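Trehalose-6-phosphate phosphatase (Candida albicans, PDB 5DXI) is a phosphatase of the HAD superfamily whose phosphatase domain holds a magnesium ion and beryllium trifluoride next to a glycan pocket. Local coordinates at residues A[57-60]-A[61-64]; A[86-90]-A[91-95]; A[194-197]-A[198-202]. All coordinates share one frame; numbering follows the deposited sequence.

Contact 1: residues A[57-60]-A[61-64]; sequences SSDP and KNQI
Lys61 donates its backbone N-H to the side chain of Asp59, forming an Asx turn that is superimposed on a type I beta turn from Asp59 to Asn62. The pair makes the corner between helix 47-58 and strand 62-67 in a beta-alpha-beta unit that starts with strand 23-27. From Lys61 N to Asp59 OD1 is 2.9 Å, and the bond is nearly straight (161° at the hydrogen), although the oxygen is approached from above the carboxylate plane. The carboxylate can turn to this N-H because CG stands anti to the aspartate's own N (chi1 -169°). Pro60, between them, has no N-H to offer. Lys61 also lays its CB against the same oxygen, 3.3 Å from Asp59 OD1, before its extended chain leads away from the turn; Asp59 OD2 is instead in a salt bridge with Arg23.

Asn62 closes the beta turn: its N lies 2.9 Å from Asp59 O, with the donor above the carbonyl plane. Its side-chain amide comes alongside the aspartate, ND2 lying 3.6 Å from Asp59 CB. Tyr17 OH and Leu56 O accept from ND2, while Arg23 NH1 gives a bond to OD1, so one arginine end joins the side chains of Asp59 and Asn62. This buried amide is thereby satisfied at both ends. At the backbone carbonyl of Asn62, a water bridges strand to helix, donating to Asn62 O and, at 2.7 Å, to Ser57 O.

Beyond Gln63, Ile64 points back at the helix end, and its side chain also touches Phe25 and Phe27 of strand 23-27. Only the tip of its longer branch meets Ser57, with Ile64 CD1 3.6 Å from Ser57 N and 4.0 Å from Ser57 CB.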
ATOM      1  N   SER A  57       0.831   3.875 -17.894  1.00 40.49           N
ATOM      2  CA  SER A  57       2.237   3.483 -17.967  1.00 42.18           C
ATOM      3  C   SER A  57       2.857   3.829 -19.322  1.00 42.82           C
ATOM      4  O   SER A  57       4.083   3.906 -19.443  1.00 43.49           O
ATOM      5  CB  SER A  57       2.415   1.982 -17.702  1.00 43.94           C
ATOM      6  OG  SER A  57       1.795   1.192 -18.706  1.00 41.45           O
ATOM      7  N   SER A  58       2.021   4.067 -20.328  1.00 42.76           N
ATOM      8  CA  SER A  58       2.526   4.344 -21.676  1.00 44.12           C
ATOM      9  C   SER A  58       3.107   5.739 -21.799  1.00 49.63           C
ATOM     10  O   SER A  58       3.972   5.995 -22.643  1.00 49.63           O
ATOM     11  CB  SER A  58       1.412   4.161 -22.700  1.00 46.23           C
ATOM     12  OG  SER A  58       1.017   2.800 -22.757  1.00 48.73           O
ATOM     13  N   ASP A  59       2.640   6.630 -20.930  1.00 47.41           N
ATOM     14  CA  ASP A  59       3.154   7.989 -20.852  1.00 47.50           C
ATOM     15  C   ASP A  59       4.491   7.963 -20.119  1.00 49.07           C
ATOM     16  O   ASP A  59       4.564   7.576 -18.953  1.00 47.56           O
ATOM     17  CB  ASP A  59       2.138   8.898 -20.145  1.00 45.95           C
ATOM     18  CG  ASP A  59       2.480  10.377 -20.254  1.00 47.52           C
ATOM     19  OD1 ASP A  59       3.667  10.735 -20.433  1.00 49.74           O
ATOM     20  OD2 ASP A  59       1.541  11.192 -20.150  1.00 49.12           O
ATOM     21  N   PRO A  60       5.569   8.343 -20.815  1.00 51.81           N
ATOM     22  CA  PRO A  60       6.896   8.309 -20.191  1.00 53.13           C
ATOM     23  C   PRO A  60       7.029   9.310 -19.028  1.00 49.28           C
ATOM     24  O   PRO A  60       8.000   9.226 -18.272  1.00 49.39           O
ATOM     25  CB  PRO A  60       7.841   8.660 -21.347  1.00 52.85           C
ATOM     26  CG  PRO A  60       6.992   9.426 -22.309  1.00 54.61           C
ATOM     27  CD  PRO A  60       5.622   8.816 -22.210  1.00 52.41           C
ATOM     28  N   LYS A  61       6.083  10.241 -18.888  1.00 51.61           N
ATOM     29  CA  LYS A  61       6.070  11.119 -17.714  1.00 47.80           C
ATOM     30  C   LYS A  61       5.669  10.362 -16.449  1.00 45.96           C
ATOM     31  O   LYS A  61       5.950  10.808 -15.330  1.00 43.01           O
ATOM     32  CB  LYS A  61       5.115  12.304 -17.908  1.00 48.56           C
ATOM     33  CG  LYS A  61       5.516  13.304 -18.983  1.00 53.04           C
ATOM     34  CD  LYS A  61       4.456  14.395 -19.127  1.00 52.74           C
ATOM     35  CE  LYS A  61       4.849  15.425 -20.180  1.00 59.60           C
ATOM     36  NZ  LYS A  61       3.704  16.292 -20.600  1.00 57.92           N
ATOM     37  N   ASN A  62       5.031   9.209 -16.629  1.00 41.17           N
ATOM     38  CA  ASN A  62       4.475   8.464 -15.503  1.00 42.50           C
ATOM     39  C   ASN A  62       5.334   7.283 -15.056  1.00 43.21           C
ATOM     40  O   ASN A  62       5.853   6.533 -15.882  1.00 42.09           O
ATOM     41  CB  ASN A  62       3.080   7.958 -15.853  1.00 38.57           C
ATOM     42  CG  ASN A  62       2.081   9.083 -16.042  1.00 42.83           C
ATOM     43  OD1 ASN A  62       2.310  10.216 -15.614  1.00 38.55           O
ATOM     44  ND2 ASN A  62       0.970   8.776 -16.699  1.00 43.50           N
ATOM     45  N   GLN A  63       5.467   7.123 -13.742  1.00 37.97           N
ATOM     46  CA  GLN A  63       6.028   5.915 -13.140  1.00 36.66           C
ATOM     47  C   GLN A  63       4.996   5.337 -12.175  1.00 36.94           C
ATOM     48  O   GLN A  63       4.506   6.039 -11.280  1.00 36.39           O
ATOM     49  CB  GLN A  63       7.328   6.209 -12.398  1.00 37.69           C
ATOM     50  CG  GLN A  63       8.486   6.649 -13.271  1.00 39.68           C
ATOM     51  CD  GLN A  63       8.930   5.551 -14.208  1.00 42.77           C
ATOM     52  OE1 GLN A  63       9.496   4.546 -13.775  1.00 38.38           O
ATOM     53  NE2 GLN A  63       8.671   5.730 -15.498  1.00 38.49           N
ATOM     54  N   ILE A  64       4.649   4.072 -12.354  1.00 35.70           N
ATOM     55  CA  ILE A  64       3.611   3.474 -11.525  1.00 33.95           C
ATOM     56  C   ILE A  64       4.136   2.316 -10.690  1.00 34.03           C
ATOM     57  O   ILE A  64       4.794   1.409 -11.208  1.00 32.06           O
ATOM     58  CB  ILE A  64       2.442   2.970 -12.374  1.00 34.73           C
ATOM     59  CG1 ILE A  64       1.880   4.097 -13.242  1.00 36.75           C
ATOM     60  CG2 ILE A  64       1.358   2.369 -11.482  1.00 35.07           C
ATOM     61  CD1 ILE A  64       0.911   3.582 -14.304  1.00 38.83           C
TER
HETATM   62  O   HOH W   1       5.745   4.046 -17.366  1.00 47.95           O

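Contact 2: residues A[86-90]-A[91-95]; sequences LSAEH and GCFMK
Ser87 holds OG anti to its backbone N (chi1 177°), which brings the hydroxyl to Phe93 O, while Phe93 has CG beside its own N (chi1 -60°), which runs the ring alongside Glu89. Both pairs belong to the beta hairpin of strands 85-88 and 93-95, whose bend carries a classic beta bulge: Cys92 and Phe93 together face Ala88. Phe93 O is gripped twice, by Ser87 OG at 2.9 Å, nearly along the C=O axis, and by Ala88 N at 3.1 Å from above the carbonyl plane. In return Phe93 N donates to Ala88 O, which also receives weak bonds from the N-H groups of Gly91 and Cys92.

The bend turns through Glu89, His90 and Gly91, all three at positive phi. A water bridges it, donating to Ser87 OG and accepting from Gly91 N at 2.8 Å. The extended chain of Glu89 runs beside the Phe93 ring, carboxylate and ring planes 59° apart, and Glu89 CD is 3.8 Å from Phe93 CE1. That buried carboxylate takes backbone N-H bonds from Lys137, Val138 and Ala139. His90 is part of the glycan pocket; its ND1 is bonded to Thr236 OG1, and NE2 makes weak bonds to Glu183 OE1 and to O4 of an alpha-D-glucopyranose.

Ala88 and Phe93 form one hydrogen-bonded pair, their CB atoms 4.1 Å apart on the face turned to helix 72-79. Leu86 and Lys95 make the next such pair, with Lys95 N 2.7 Å from Leu86 O. Their side chains point the same way; the lysine chain bends about its CG-CD bond, NZ forming a salt bridge with Glu76, and Lys95 CE lies 4.0 Å from Leu86 CD1.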
ATOM      1  N   LEU A  86       6.866  -3.166  -8.619  1.00 30.20           N
ATOM      2  CA  LEU A  86       6.219  -4.059  -7.662  1.00 30.53           C
ATOM      3  C   LEU A  86       6.914  -3.997  -6.308  1.00 30.45           C
ATOM      4  O   LEU A  86       8.141  -3.958  -6.230  1.00 32.26           O
ATOM      5  CB  LEU A  86       6.229  -5.504  -8.174  1.00 31.98           C
ATOM      6  CG  LEU A  86       5.541  -5.735  -9.512  1.00 32.59           C
ATOM      7  CD1 LEU A  86       5.709  -7.186  -9.949  1.00 38.66           C
ATOM      8  CD2 LEU A  86       4.073  -5.364  -9.420  1.00 33.07           C
ATOM      9  N   SER A  87       6.127  -3.978  -5.244  1.00 28.18           N
ATOM     10  CA  SER A  87       6.660  -4.121  -3.904  1.00 25.17           C
ATOM     11  C   SER A  87       5.758  -5.075  -3.146  1.00 28.69           C
ATOM     12  O   SER A  87       4.540  -4.917  -3.156  1.00 26.33           O
ATOM     13  CB  SER A  87       6.760  -2.767  -3.188  1.00 28.12           C
ATOM     14  OG  SER A  87       7.225  -2.945  -1.869  1.00 28.69           O
ATOM     15  N   ALA A  88       6.366  -6.052  -2.484  1.00 25.93           N
ATOM     16  CA  ALA A  88       5.643  -7.163  -1.897  1.00 24.77           C
ATOM     17  C   ALA A  88       5.859  -7.241  -0.391  1.00 25.39           C
ATOM     18  O   ALA A  88       6.865  -6.741   0.123  1.00 28.34           O
ATOM     19  CB  ALA A  88       6.079  -8.515  -2.589  1.00 25.08           C
ATOM     20  N   GLU A  89       4.899  -7.854   0.297  1.00 26.31           N
ATOM     21  CA  GLU A  89       4.943  -8.155   1.736  1.00 25.19           C
ATOM     22  C   GLU A  89       5.192  -6.928   2.619  1.00 29.68           C
ATOM     23  O   GLU A  89       6.016  -6.967   3.537  1.00 29.31           O
ATOM     24  CB  GLU A  89       6.005  -9.238   2.031  1.00 28.04           C
ATOM     25  CG  GLU A  89       5.830 -10.488   1.176  1.00 28.79           C
ATOM     26  CD  GLU A  89       6.526 -11.755   1.697  1.00 28.13           C
ATOM     27  OE1 GLU A  89       6.862 -11.853   2.894  1.00 27.58           O
ATOM     28  OE2 GLU A  89       6.696 -12.682   0.889  1.00 28.32           O
ATOM     29  N   HIS A  90       4.454  -5.856   2.337  1.00 25.73           N
ATOM     30  CA  HIS A  90       4.450  -4.649   3.148  1.00 28.84           C
ATOM     31  C   HIS A  90       5.861  -4.072   3.263  1.00 29.66           C
ATOM     32  O   HIS A  90       6.281  -3.721   4.350  1.00 31.61           O
ATOM     33  CB  HIS A  90       3.881  -4.913   4.554  1.00 27.28           C
ATOM     34  CG  HIS A  90       2.522  -5.549   4.559  1.00 28.79           C
ATOM     35  ND1 HIS A  90       1.359  -4.829   4.379  1.00 27.08           N
ATOM     36  CD2 HIS A  90       2.143  -6.836   4.741  1.00 27.53           C
ATOM     37  CE1 HIS A  90       0.320  -5.649   4.444  1.00 28.86           C
ATOM     38  NE2 HIS A  90       0.770  -6.872   4.663  1.00 28.19           N
ATOM     39  N   GLY A  91       6.587  -3.995   2.148  1.00 29.45           N
ATOM     40  CA  GLY A  91       7.893  -3.349   2.138  1.00 30.37           C
ATOM     41  C   GLY A  91       9.115  -4.261   2.191  1.00 33.15           C
ATOM     42  O   GLY A  91      10.247  -3.776   2.238  1.00 30.19           O
ATOM     43  N   CYS A  92       8.907  -5.576   2.171  1.00 29.40           N
ATOM     44  CA  CYS A  92      10.043  -6.492   2.245  1.00 30.11           C
ATOM     45  C   CYS A  92      10.769  -6.651   0.915  1.00 32.82           C
ATOM     46  O   CYS A  92      11.980  -6.910   0.893  1.00 31.21           O
ATOM     47  CB  CYS A  92       9.593  -7.860   2.758  1.00 28.42           C
ATOM     48  SG  CYS A  92       9.024  -7.797   4.483  1.00 31.83           S
ATOM     49  N   PHE A  93      10.051  -6.470  -0.194  1.00 31.43           N
ATOM     50  CA  PHE A  93      10.632  -6.706  -1.523  1.00 30.58           C
ATOM     51  C   PHE A  93      10.302  -5.581  -2.484  1.00 32.34           C
ATOM     52  O   PHE A  93       9.236  -4.994  -2.385  1.00 32.72           O
ATOM     53  CB  PHE A  93      10.133  -8.032  -2.129  1.00 26.57           C
ATOM     54  CG  PHE A  93      10.464  -9.244  -1.309  1.00 29.23           C
ATOM     55  CD1 PHE A  93       9.626  -9.660  -0.289  1.00 29.80           C
ATOM     56  CD2 PHE A  93      11.619  -9.968  -1.557  1.00 30.04           C
ATOM     57  CE1 PHE A  93       9.942 -10.772   0.469  1.00 31.60           C
ATOM     58  CE2 PHE A  93      11.939 -11.082  -0.802  1.00 30.53           C
ATOM     59  CZ  PHE A  93      11.102 -11.490   0.204  1.00 29.85           C
ATOM     60  N   MET A  94      11.215  -5.291  -3.410  1.00 31.77           N
ATOM     61  CA  MET A  94      10.991  -4.299  -4.470  1.00 34.27           C
ATOM     62  C   MET A  94      11.437  -4.843  -5.813  1.00 35.25           C
ATOM     63  O   MET A  94      12.444  -5.542  -5.888  1.00 34.38           O
ATOM     64  CB  MET A  94      11.768  -3.005  -4.211  1.00 34.80           C
ATOM     65  CG  MET A  94      11.222  -2.118  -3.162  1.00 36.01           C
ATOM     66  SD  MET A  94      12.216  -0.609  -3.026  1.00 35.09           S
ATOM     67  CE  MET A  94      11.658   0.355  -4.423  1.00 33.92           C
ATOM     68  N   LYS A  95      10.729  -4.496  -6.881  1.00 34.70           N
ATOM     69  CA  LYS A  95      11.234  -4.833  -8.204  1.00 34.87           C
ATOM     70  C   LYS A  95      10.984  -3.691  -9.188  1.00 36.54           C
ATOM     71  O   LYS A  95       9.836  -3.368  -9.516  1.00 34.93           O
ATOM     72  CB  LYS A  95      10.626  -6.148  -8.723  1.00 33.92           C
ATOM     73  CG  LYS A  95      11.312  -6.620 -10.023  1.00 36.65           C
ATOM     74  CD  LYS A  95      10.797  -7.953 -10.547  1.00 42.95           C
ATOM     75  CE  LYS A  95       9.441  -7.796 -11.201  1.00 46.29           C
ATOM     76  NZ  LYS A  95       9.176  -8.858 -12.218  1.00 51.23           N
TER
HETATM   77  O   HOH W   2       5.030  -3.761  -0.181  1.00 24.97           O

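Contact 3: residues A[194-197]-A[198-202]; sequences IVKR and LVLHP
Ile194 to Val199 form the last turns of helix 191-199, where Val195 O accepts an i to i+4 bond from Val199 N (2.8 Å) and Lys196 O takes Leu200 N at 3.0 Å, before Leu200 departs from helical angles in an inverse gamma turn. Leu198 N is held less firmly, divided between weak bonds to Ile194 O and Val195 O.

Two apolar pairs follow the helical repeat, and in each the two side chains run together. Ile194 sends CG2 to Leu198 CD1, 3.9 Å away. The leucine, whose CG sits beside its own N (chi1 -69°), also brings that CG over Ile194 O. In the second pair, Val195 CG1 meets Val199 CG2 at 3.9 Å. These pairs form the buried side of the helix in the HAD core: Leu198 rests on strands 23-27 and 62-67, whereas Val195 and Val199 pack against helix 235-253 as well as strand 23-27.

On the exposed side Lys196 crosses Leu200, its CG touching Leu200 CD1, and then bends so that NZ reaches a salt bridge with Glu193. His201 follows the gamma turn. Its N makes a weak bond to Val199 O across that turn, its NE2 donates to Lys206 O, and Gln207 NE2 bonds Arg197 O. Pro202 CD sits over one face of the imidazole, nearer its border than its centre, while His201 CB approaches Arg197 O to 3.2 Å.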
ATOM      1  N   ILE A 194       9.342   2.194   1.375  1.00 28.20           N
ATOM      2  CA  ILE A 194       9.235   2.043  -0.074  1.00 30.98           C
ATOM      3  C   ILE A 194       8.927   3.395  -0.713  1.00 29.08           C
ATOM      4  O   ILE A 194       9.556   3.790  -1.700  1.00 30.48           O
ATOM      5  CB  ILE A 194       8.131   1.010  -0.476  1.00 29.82           C
ATOM      6  CG1 ILE A 194       8.371  -0.342   0.195  1.00 31.89           C
ATOM      7  CG2 ILE A 194       8.063   0.823  -1.989  1.00 28.79           C
ATOM      8  CD1 ILE A 194       9.681  -1.007  -0.212  1.00 29.88           C
ATOM      9  N   VAL A 195       7.946   4.095  -0.149  1.00 25.86           N
ATOM     10  CA  VAL A 195       7.531   5.371  -0.693  1.00 26.22           C
ATOM     11  C   VAL A 195       8.691   6.384  -0.632  1.00 31.15           C
ATOM     12  O   VAL A 195       8.943   7.111  -1.597  1.00 28.43           O
ATOM     13  CB  VAL A 195       6.301   5.912   0.052  1.00 28.50           C
ATOM     14  CG1 VAL A 195       6.080   7.361  -0.302  1.00 27.42           C
ATOM     15  CG2 VAL A 195       5.073   5.062  -0.311  1.00 24.82           C
ATOM     16  N   LYS A 196       9.414   6.395   0.485  1.00 28.07           N
ATOM     17  CA  LYS A 196      10.605   7.250   0.613  1.00 34.12           C
ATOM     18  C   LYS A 196      11.647   6.920  -0.468  1.00 34.13           C
ATOM     19  O   LYS A 196      12.220   7.822  -1.085  1.00 35.40           O
ATOM     20  CB  LYS A 196      11.216   7.115   2.014  1.00 34.18           C
ATOM     21  CG  LYS A 196      12.498   7.911   2.240  1.00 43.02           C
ATOM     22  CD  LYS A 196      12.849   7.990   3.737  1.00 45.34           C
ATOM     23  CE  LYS A 196      13.388   6.666   4.274  1.00 50.29           C
ATOM     24  NZ  LYS A 196      13.571   6.674   5.763  1.00 54.50           N
ATOM     25  N   ARG A 197      11.879   5.632  -0.709  1.00 31.82           N
ATOM     26  CA  ARG A 197      12.873   5.224  -1.696  1.00 36.00           C
ATOM     27  C   ARG A 197      12.472   5.578  -3.122  1.00 35.37           C
ATOM     28  O   ARG A 197      13.334   5.718  -3.996  1.00 34.62           O
ATOM     29  CB  ARG A 197      13.144   3.725  -1.597  1.00 36.15           C
ATOM     30  CG  ARG A 197      13.978   3.350  -0.383  1.00 39.36           C
ATOM     31  CD  ARG A 197      14.045   1.844  -0.255  1.00 39.66           C
ATOM     32  NE  ARG A 197      14.734   1.424   0.962  1.00 43.59           N
ATOM     33  CZ  ARG A 197      15.777   0.602   0.956  1.00 40.67           C
ATOM     34  NH1 ARG A 197      16.227   0.128  -0.195  1.00 41.03           N
ATOM     35  NH2 ARG A 197      16.361   0.249   2.090  1.00 40.54           N
ATOM     36  N   LEU A 198      11.172   5.735  -3.347  1.00 30.28           N
ATOM     37  CA  LEU A 198      10.648   6.009  -4.684  1.00 32.90           C
ATOM     38  C   LEU A 198      10.485   7.490  -4.942  1.00 32.12           C
ATOM     39  O   LEU A 198      10.700   7.961  -6.062  1.00 33.39           O
ATOM     40  CB  LEU A 198       9.309   5.305  -4.888  1.00 28.63           C
ATOM     41  CG  LEU A 198       9.360   3.782  -4.968  1.00 31.86           C
ATOM     42  CD1 LEU A 198       7.945   3.186  -5.052  1.00 29.27           C
ATOM     43  CD2 LEU A 198      10.226   3.309  -6.160  1.00 34.42           C
ATOM     44  N   VAL A 199      10.087   8.221  -3.904  1.00 31.40           N
ATOM     45  CA  VAL A 199       9.849   9.650  -4.016  1.00 30.77           C
ATOM     46  C   VAL A 199      11.158  10.439  -3.959  1.00 35.91           C
ATOM     47  O   VAL A 199      11.420  11.294  -4.808  1.00 40.01           O
ATOM     48  CB  VAL A 199       8.908  10.133  -2.906  1.00 33.52           C
ATOM     49  CG1 VAL A 199       8.934  11.654  -2.780  1.00 32.04           C
ATOM     50  CG2 VAL A 199       7.498   9.617  -3.150  1.00 31.58           C
ATOM     51  N   LEU A 200      11.983  10.151  -2.961  1.00 34.23           N
ATOM     52  CA  LEU A 200      13.247  10.868  -2.819  1.00 37.36           C
ATOM     53  C   LEU A 200      14.292  10.175  -3.662  1.00 35.42           C
ATOM     54  O   LEU A 200      15.218   9.557  -3.137  1.00 37.46           O
ATOM     55  CB  LEU A 200      13.684  10.928  -1.359  1.00 33.42           C
ATOM     56  CG  LEU A 200      12.705  11.641  -0.427  1.00 35.30           C
ATOM     57  CD1 LEU A 200      13.223  11.580   0.994  1.00 35.68           C
ATOM     58  CD2 LEU A 200      12.460  13.090  -0.863  1.00 38.22           C
ATOM     59  N   HIS A 201      14.140  10.300  -4.974  1.00 33.80           N
ATOM     60  CA  HIS A 201      14.893   9.496  -5.933  1.00 34.80           C
ATOM     61  C   HIS A 201      14.708  10.119  -7.313  1.00 39.79           C
ATOM     62  O   HIS A 201      13.630  10.624  -7.623  1.00 37.73           O
ATOM     63  CB  HIS A 201      14.393   8.042  -5.915  1.00 38.61           C
ATOM     64  CG  HIS A 201      15.343   7.053  -6.520  1.00 38.30           C
ATOM     65  ND1 HIS A 201      16.502   6.652  -5.888  1.00 41.36           N
ATOM     66  CD2 HIS A 201      15.286   6.355  -7.680  1.00 39.28           C
ATOM     67  CE1 HIS A 201      17.129   5.769  -6.644  1.00 43.10           C
ATOM     68  NE2 HIS A 201      16.410   5.565  -7.735  1.00 39.49           N
ATOM     69  N   PRO A 202      15.755  10.089  -8.154  1.00 42.02           N
ATOM     70  CA  PRO A 202      15.586  10.655  -9.494  1.00 42.35           C
ATOM     71  C   PRO A 202      14.476   9.958 -10.282  1.00 42.55           C
ATOM     72  O   PRO A 202      14.478   8.733 -10.422  1.00 43.11           O
ATOM     73  CB  PRO A 202      16.948  10.409 -10.154  1.00 43.47           C
ATOM     74  CG  PRO A 202      17.909  10.249  -9.016  1.00 44.78           C
ATOM     75  CD  PRO A 202      17.120   9.589  -7.924  1.00 41.84           C
TER

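Contacts 2 and 3 touch directly, their centres about 13 Å apart. Ile194 fits against the hairpin, its CD1 3.5 Å from Met94 CG and its CG1 3.6 Å from Gly91 CA, while Leu198 CD2 meets Met94 CE at 3.7 Å. Contact 1 touches neither, but strand 62-67 that leaves it neighbours strand 85-88 of contact 2 and packs against Ile194 and Leu198 of contact 3. Contact 2 is nearest the active site: the His90 side chain is about 4 Å from the beryllium trifluoride, against about 11 Å for Ile194 and 12 Å for Ile64. Helix 191-199 of contact 3 begins with Lys191, a residue of the beryllium trifluoride pocket.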